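Local coordinates for Non-structural protein 2 (PDB 2GU0) that probably binds single-stranded RNA, hydrolyses nucleoside triphosphates and, as an octamer, helps replicate and package the rotavirus genome in viroplasms, at residues A33-E36 with K37-S41; F61-N64 with E65-G68. All coordinates share one frame; numbering follows the deposited sequence.

Interaction 1. Residues A33-E36 with K37-S41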
ATOM      1  N   ALA A  33      25.666 -30.610  -3.367  1.00 39.64           N
ATOM      2  CA  ALA A  33      25.917 -32.040  -3.203  1.00 38.47           C
ATOM      3  C   ALA A  33      27.351 -32.450  -3.477  1.00 37.73           C
ATOM      4  O   ALA A  33      28.062 -31.786  -4.229  1.00 38.61           O
ATOM      5  CB  ALA A  33      24.971 -32.850  -4.100  1.00 37.13           C
ATOM      6  N   LYS A  34      27.759 -33.554  -2.854  1.00 36.93           N
ATOM      7  CA  LYS A  34      29.091 -34.119  -3.028  1.00 37.86           C
ATOM      8  C   LYS A  34      29.009 -35.232  -4.058  1.00 38.98           C
ATOM      9  O   LYS A  34      28.454 -36.300  -3.791  1.00 39.69           O
ATOM     10  CB  LYS A  34      29.608 -34.716  -1.727  1.00 37.11           C
ATOM     11  CG  LYS A  34      30.817 -35.600  -1.951  1.00 37.32           C
ATOM     12  CD  LYS A  34      31.176 -36.421  -0.731  1.00 37.67           C
ATOM     13  CE  LYS A  34      32.453 -37.209  -0.979  1.00 35.59           C
ATOM     14  NZ  LYS A  34      32.938 -37.817   0.288  1.00 40.41           N
ATOM     15  N   VAL A  35      29.581 -34.988  -5.228  1.00 40.74           N
ATOM     16  CA  VAL A  35      29.552 -35.957  -6.310  1.00 41.31           C
ATOM     17  C   VAL A  35      30.947 -36.432  -6.676  1.00 42.68           C
ATOM     18  O   VAL A  35      31.858 -35.623  -6.849  1.00 41.30           O
ATOM     19  CB  VAL A  35      28.888 -35.338  -7.548  1.00 41.33           C
ATOM     20  CG1 VAL A  35      28.717 -36.386  -8.634  1.00 40.60           C
ATOM     21  CG2 VAL A  35      27.540 -34.716  -7.149  1.00 39.73           C
ATOM     22  N   GLU A  36      31.110 -37.748  -6.787  1.00 45.27           N
ATOM     23  CA  GLU A  36      32.400 -38.324  -7.142  1.00 47.96           C
ATOM     24  C   GLU A  36      32.741 -37.936  -8.571  1.00 48.70           C
ATOM     25  O   GLU A  36      31.856 -37.841  -9.418  1.00 48.28           O
ATOM     26  CB  GLU A  36      32.359 -39.844  -7.005  1.00 51.91           C
ATOM     27  CG  GLU A  36      32.319 -40.345  -5.559  1.00 59.14           C
ATOM     28  CD  GLU A  36      33.568 -39.973  -4.751  1.00 63.98           C
ATOM     29  OE1 GLU A  36      34.693 -40.372  -5.146  1.00 66.96           O
ATOM     30  OE2 GLU A  36      33.420 -39.286  -3.712  1.00 65.25           O
ATOM     31  N   LYS A  37      34.025 -37.716  -8.834  1.00 49.60           N
ATOM     32  CA  LYS A  37      34.490 -37.312 -10.157  1.00 50.32           C
ATOM     33  C   LYS A  37      33.868 -38.136 -11.284  1.00 49.99           C
ATOM     34  O   LYS A  37      33.368 -37.594 -12.264  1.00 50.18           O
ATOM     35  CB  LYS A  37      36.016 -37.405 -10.216  1.00 51.37           C
ATOM     36  CG  LYS A  37      36.655 -36.487 -11.251  1.00 54.36           C
ATOM     37  CD  LYS A  37      36.144 -35.047 -11.090  1.00 57.13           C
ATOM     38  CE  LYS A  37      36.913 -34.036 -11.950  1.00 57.30           C
ATOM     39  NZ  LYS A  37      38.307 -33.841 -11.447  1.00 56.61           N
ATOM     40  N   ASP A  38      33.885 -39.450 -11.135  1.00 49.42           N
ATOM     41  CA  ASP A  38      33.327 -40.338 -12.136  1.00 50.32           C
ATOM     42  C   ASP A  38      31.857 -40.065 -12.475  1.00 49.80           C
ATOM     43  O   ASP A  38      31.316 -40.660 -13.409  1.00 49.55           O
ATOM     44  CB  ASP A  38      33.491 -41.790 -11.671  1.00 54.09           C
ATOM     45  CG  ASP A  38      33.873 -41.896 -10.188  1.00 58.45           C
ATOM     46  OD1 ASP A  38      35.073 -41.720  -9.843  1.00 57.76           O
ATOM     47  OD2 ASP A  38      32.962 -42.146  -9.366  1.00 60.39           O
ATOM     48  N   GLN A  39      31.213 -39.160 -11.741  1.00 48.32           N
ATOM     49  CA  GLN A  39      29.799 -38.866 -11.980  1.00 47.28           C
ATOM     50  C   GLN A  39      29.463 -37.448 -12.448  1.00 46.78           C
ATOM     51  O   GLN A  39      28.354 -37.197 -12.931  1.00 47.13           O
ATOM     52  CB  GLN A  39      28.993 -39.146 -10.711  1.00 48.40           C
ATOM     53  CG  GLN A  39      29.075 -40.571 -10.187  1.00 51.92           C
ATOM     54  CD  GLN A  39      28.447 -41.590 -11.120  1.00 53.31           C
ATOM     55  OE1 GLN A  39      27.249 -41.534 -11.412  1.00 50.96           O
ATOM     56  NE2 GLN A  39      29.259 -42.534 -11.591  1.00 54.46           N
ATOM     57  N   ARG A  40      30.411 -36.529 -12.307  1.00 44.82           N
ATOM     58  CA  ARG A  40      30.213 -35.124 -12.670  1.00 42.66           C
ATOM     59  C   ARG A  40      29.550 -34.844 -14.028  1.00 39.88           C
ATOM     60  O   ARG A  40      28.868 -33.830 -14.199  1.00 39.56           O
ATOM     61  CB  ARG A  40      31.556 -34.389 -12.610  1.00 45.02           C
ATOM     62  CG  ARG A  40      32.387 -34.643 -11.350  1.00 47.29           C
ATOM     63  CD  ARG A  40      31.786 -34.002 -10.115  1.00 50.20           C
ATOM     64  NE  ARG A  40      32.667 -34.092  -8.949  1.00 53.53           N
ATOM     65  CZ  ARG A  40      33.885 -33.552  -8.877  1.00 55.00           C
ATOM     66  NH1 ARG A  40      34.387 -32.878  -9.904  1.00 56.09           N
ATOM     67  NH2 ARG A  40      34.602 -33.681  -7.770  1.00 55.47           N
ATOM     68  N   SER A  41      29.741 -35.731 -14.993  1.00 36.80           N
ATOM     69  CA  SER A  41      29.165 -35.523 -16.312  1.00 35.09           C
ATOM     70  C   SER A  41      27.765 -36.108 -16.499  1.00 33.76           C
ATOM     71  O   SER A  41      27.195 -36.015 -17.581  1.00 32.18           O
ATOM     72  CB  SER A  41      30.097 -36.090 -17.370  1.00 34.51           C
ATOM     73  OG  SER A  41      30.179 -37.495 -17.235  1.00 39.52           O
TER
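R40 reaches V35 by folding back on itself: CG lies anti to its own carbonyl carbon (chi1 -47°), and a bend at chi2 (-70°) turns the chain back toward V35, so that NE meets V35 O. V35 keeps CG1 anti to its backbone N, which sets that methyl beside Q39. The folded arginine delivers NE to V35 O at 2.7 Å. The N-H points almost straight at the oxygen (173°), which lies at the edge of the guanidinium, close to its plane. Seen from the acceptor, however, NE stands well above the carbonyl plane, so the bond does not follow a lone pair. One guanidinium face has the CA of K37 about 3.9 Å above it, displaced toward the rim.

The backbone beside this bond turns through K37 and D38, whose backbone angles come close to a type I beta turn from E36 to Q39. The bond from Q39 N to E36 O agrees, though Q39 N is less surely placed. R40 N continues the turn, donating to K37 O at 3.1 Å and weakly to E36 O at 3.5 Å. On the Q39 side, V35 CG1 packs 3.5 Å from Q39 CB, the two side chains crossing at about a right angle. E36 CB lies 3.4 Å from D38 OD2. The like-charged carboxylates are not in contact, with E36 OE1 4.9 Å from D38 OD2.

R197 of a second subunit, in its helix 196-209, approaches E36 in a long, weak ion pair. Within the chain, the R40 backbone bonds to E56 and V35 touches P55. The turn occupies the surface connection from helix 24-32 to strand 44-45, where V35 leans on Y44.

Interaction 2. Residues F61-N64 with E65-G68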
ATOM      1  N   PHE A  61      26.132 -21.456 -13.649  1.00 39.04           N
ATOM      2  CA  PHE A  61      25.159 -20.797 -12.776  1.00 40.32           C
ATOM      3  C   PHE A  61      25.735 -19.713 -11.884  1.00 42.77           C
ATOM      4  O   PHE A  61      26.916 -19.728 -11.550  1.00 43.69           O
ATOM      5  CB  PHE A  61      24.421 -21.820 -11.905  1.00 36.72           C
ATOM      6  CG  PHE A  61      23.746 -22.897 -12.687  1.00 35.31           C
ATOM      7  CD1 PHE A  61      24.437 -24.046 -13.055  1.00 35.12           C
ATOM      8  CD2 PHE A  61      22.433 -22.745 -13.105  1.00 32.98           C
ATOM      9  CE1 PHE A  61      23.817 -25.028 -13.838  1.00 34.42           C
ATOM     10  CE2 PHE A  61      21.815 -23.718 -13.885  1.00 32.15           C
ATOM     11  CZ  PHE A  61      22.507 -24.861 -14.253  1.00 31.33           C
ATOM     12  N   LYS A  62      24.880 -18.778 -11.492  1.00 45.54           N
ATOM     13  CA  LYS A  62      25.286 -17.673 -10.648  1.00 49.51           C
ATOM     14  C   LYS A  62      25.455 -18.084  -9.195  1.00 53.13           C
ATOM     15  O   LYS A  62      24.632 -18.814  -8.643  1.00 54.40           O
ATOM     16  CB  LYS A  62      24.270 -16.530 -10.741  1.00 47.98           C
ATOM     17  CG  LYS A  62      24.611 -15.362  -9.840  1.00 48.72           C
ATOM     18  CD  LYS A  62      23.777 -14.126 -10.109  1.00 49.05           C
ATOM     19  CE  LYS A  62      22.373 -14.258  -9.572  1.00 50.14           C
ATOM     20  NZ  LYS A  62      21.651 -12.952  -9.645  1.00 50.87           N
ATOM     21  N   THR A  63      26.540 -17.610  -8.588  1.00 57.81           N
ATOM     22  CA  THR A  63      26.843 -17.882  -7.189  1.00 62.37           C
ATOM     23  C   THR A  63      27.090 -16.544  -6.511  1.00 65.28           C
ATOM     24  O   THR A  63      27.349 -15.549  -7.185  1.00 66.48           O
ATOM     25  CB  THR A  63      28.102 -18.725  -7.043  1.00 62.48           C
ATOM     26  OG1 THR A  63      28.044 -19.820  -7.961  1.00 64.96           O
ATOM     27  CG2 THR A  63      28.216 -19.264  -5.615  1.00 63.02           C
ATOM     28  N   ASN A  64      27.017 -16.525  -5.181  1.00 68.20           N
ATOM     29  CA  ASN A  64      27.228 -15.302  -4.410  1.00 69.64           C
ATOM     30  C   ASN A  64      28.413 -14.486  -4.910  1.00 70.18           C
ATOM     31  O   ASN A  64      28.524 -13.296  -4.606  1.00 70.03           O
ATOM     32  CB  ASN A  64      27.429 -15.641  -2.932  1.00 70.51           C
ATOM     33  CG  ASN A  64      26.204 -16.270  -2.311  1.00 71.24           C
ATOM     34  OD1 ASN A  64      25.142 -15.651  -2.239  1.00 72.21           O
ATOM     35  ND2 ASN A  64      26.341 -17.509  -1.864  1.00 71.45           N
ATOM     36  N   GLU A  65      29.290 -15.123  -5.682  1.00 70.35           N
ATOM     37  CA  GLU A  65      30.458 -14.441  -6.219  1.00 71.61           C
ATOM     38  C   GLU A  65      30.870 -14.974  -7.589  1.00 71.49           C
ATOM     39  O   GLU A  65      32.057 -15.122  -7.876  1.00 71.96           O
ATOM     40  CB  GLU A  65      31.626 -14.564  -5.239  1.00 74.02           C
ATOM     41  CG  GLU A  65      32.191 -15.970  -5.084  1.00 78.02           C
ATOM     42  CD  GLU A  65      31.126 -17.010  -4.804  1.00 80.88           C
ATOM     43  OE1 GLU A  65      30.284 -16.782  -3.906  1.00 81.50           O
ATOM     44  OE2 GLU A  65      31.140 -18.061  -5.483  1.00 82.54           O
ATOM     45  N   ARG A  66      29.888 -15.258  -8.437  1.00 70.57           N
ATOM     46  CA  ARG A  66      30.156 -15.766  -9.781  1.00 68.35           C
ATOM     47  C   ARG A  66      29.021 -15.304 -10.681  1.00 65.11           C
ATOM     48  O   ARG A  66      27.867 -15.309 -10.271  1.00 64.61           O
ATOM     49  CB  ARG A  66      30.216 -17.297  -9.771  1.00 70.67           C
ATOM     50  CG  ARG A  66      30.702 -17.925 -11.074  1.00 73.67           C
ATOM     51  CD  ARG A  66      30.492 -19.443 -11.072  1.00 77.54           C
ATOM     52  NE  ARG A  66      31.151 -20.111  -9.947  1.00 80.47           N
ATOM     53  CZ  ARG A  66      32.471 -20.244  -9.811  1.00 82.05           C
ATOM     54  NH1 ARG A  66      33.296 -19.757 -10.732  1.00 81.74           N
ATOM     55  NH2 ARG A  66      32.971 -20.862  -8.748  1.00 81.50           N
ATOM     56  N   TYR A  67      29.343 -14.898 -11.901  1.00 61.42           N
ATOM     57  CA  TYR A  67      28.313 -14.443 -12.820  1.00 57.26           C
ATOM     58  C   TYR A  67      27.799 -15.593 -13.645  1.00 55.52           C
ATOM     59  O   TYR A  67      28.557 -16.209 -14.391  1.00 56.27           O
ATOM     60  CB  TYR A  67      28.850 -13.388 -13.773  1.00 56.76           C
ATOM     61  CG  TYR A  67      27.830 -12.921 -14.791  1.00 55.44           C
ATOM     62  CD1 TYR A  67      26.694 -12.209 -14.393  1.00 54.99           C
ATOM     63  CD2 TYR A  67      28.011 -13.166 -16.153  1.00 54.17           C
ATOM     64  CE1 TYR A  67      25.766 -11.746 -15.329  1.00 54.15           C
ATOM     65  CE2 TYR A  67      27.093 -12.710 -17.093  1.00 53.68           C
ATOM     66  CZ  TYR A  67      25.975 -11.999 -16.675  1.00 54.34           C
ATOM     67  OH  TYR A  67      25.076 -11.527 -17.603  1.00 54.11           O
ATOM     68  N   GLY A  68      26.508 -15.871 -13.519  1.00 52.58           N
ATOM     69  CA  GLY A  68      25.913 -16.944 -14.283  1.00 48.07           C
ATOM     70  C   GLY A  68      24.412 -16.791 -14.399  1.00 45.85           C
ATOM     71  O   GLY A  68      23.847 -15.741 -14.086  1.00 45.65           O
TER
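The guanidinium of R66 presents an edge to T63: OG1 lies near its plane, 3.7 Å from NE, at contact distance. The carboxylate of E65 is spread over two neighbours, with OE2 3.2 Å from T63 CG2 and OE1 3.2 Å from N64 CB. E65 gets there with CG between its backbone N and carbonyl carbon (chi1 68°), folding back beside T63 and pointing the same way. The ring of F61, outside this cluster, meets Y71 nearly at right angles.

A single antiparallel bridge, the hydrogen-bonded pair T63 with R66, closes a two-residue turn through N64 and E65; neither arm is a regular strand. R66 N donates to T63 O at 2.8 Å, and T63 N returns a bond to R66 O at 3.1 Å. R66 O also receives a CH...O contact from K62 CA, while K62 CG comes within 3.3 Å of it. N64, E65 and R66 are exposed at the tip, although N64 packs on M180 of a third subunit; F61 and G68 are buried at the base.

Chemically, the two backbone bonds between T63 and R66 hold the turn, whereas the side chains add mostly contacts of aliphatic carbon with oxygen, and no side-chain hydrogen bond or salt bridge is found across it.

In the fold
Interactions 1 and 2 come in series along the chain, within the range of the N-terminal NSP2 family. Interaction 1 lies between helix 24-32 and strand 44-45; interaction 2 lies between strand 51-52 and helix 74-90, so the small antiparallel sheet 44-45/51-52 falls between them in sequence. Their centres are about 20 Å apart and their nearest atoms about 10 Å apart, without touching, on the same side of the chain's centre. Each meets a different neighbouring subunit: 33-41 the second, 61-68 the third. Both loops thus lie against other subunits of the octamer, the second loop through N64 alone. Only interaction 2 approaches a predicted ATP-binding residue, Y67 being about 5 Å from R109 between side chains.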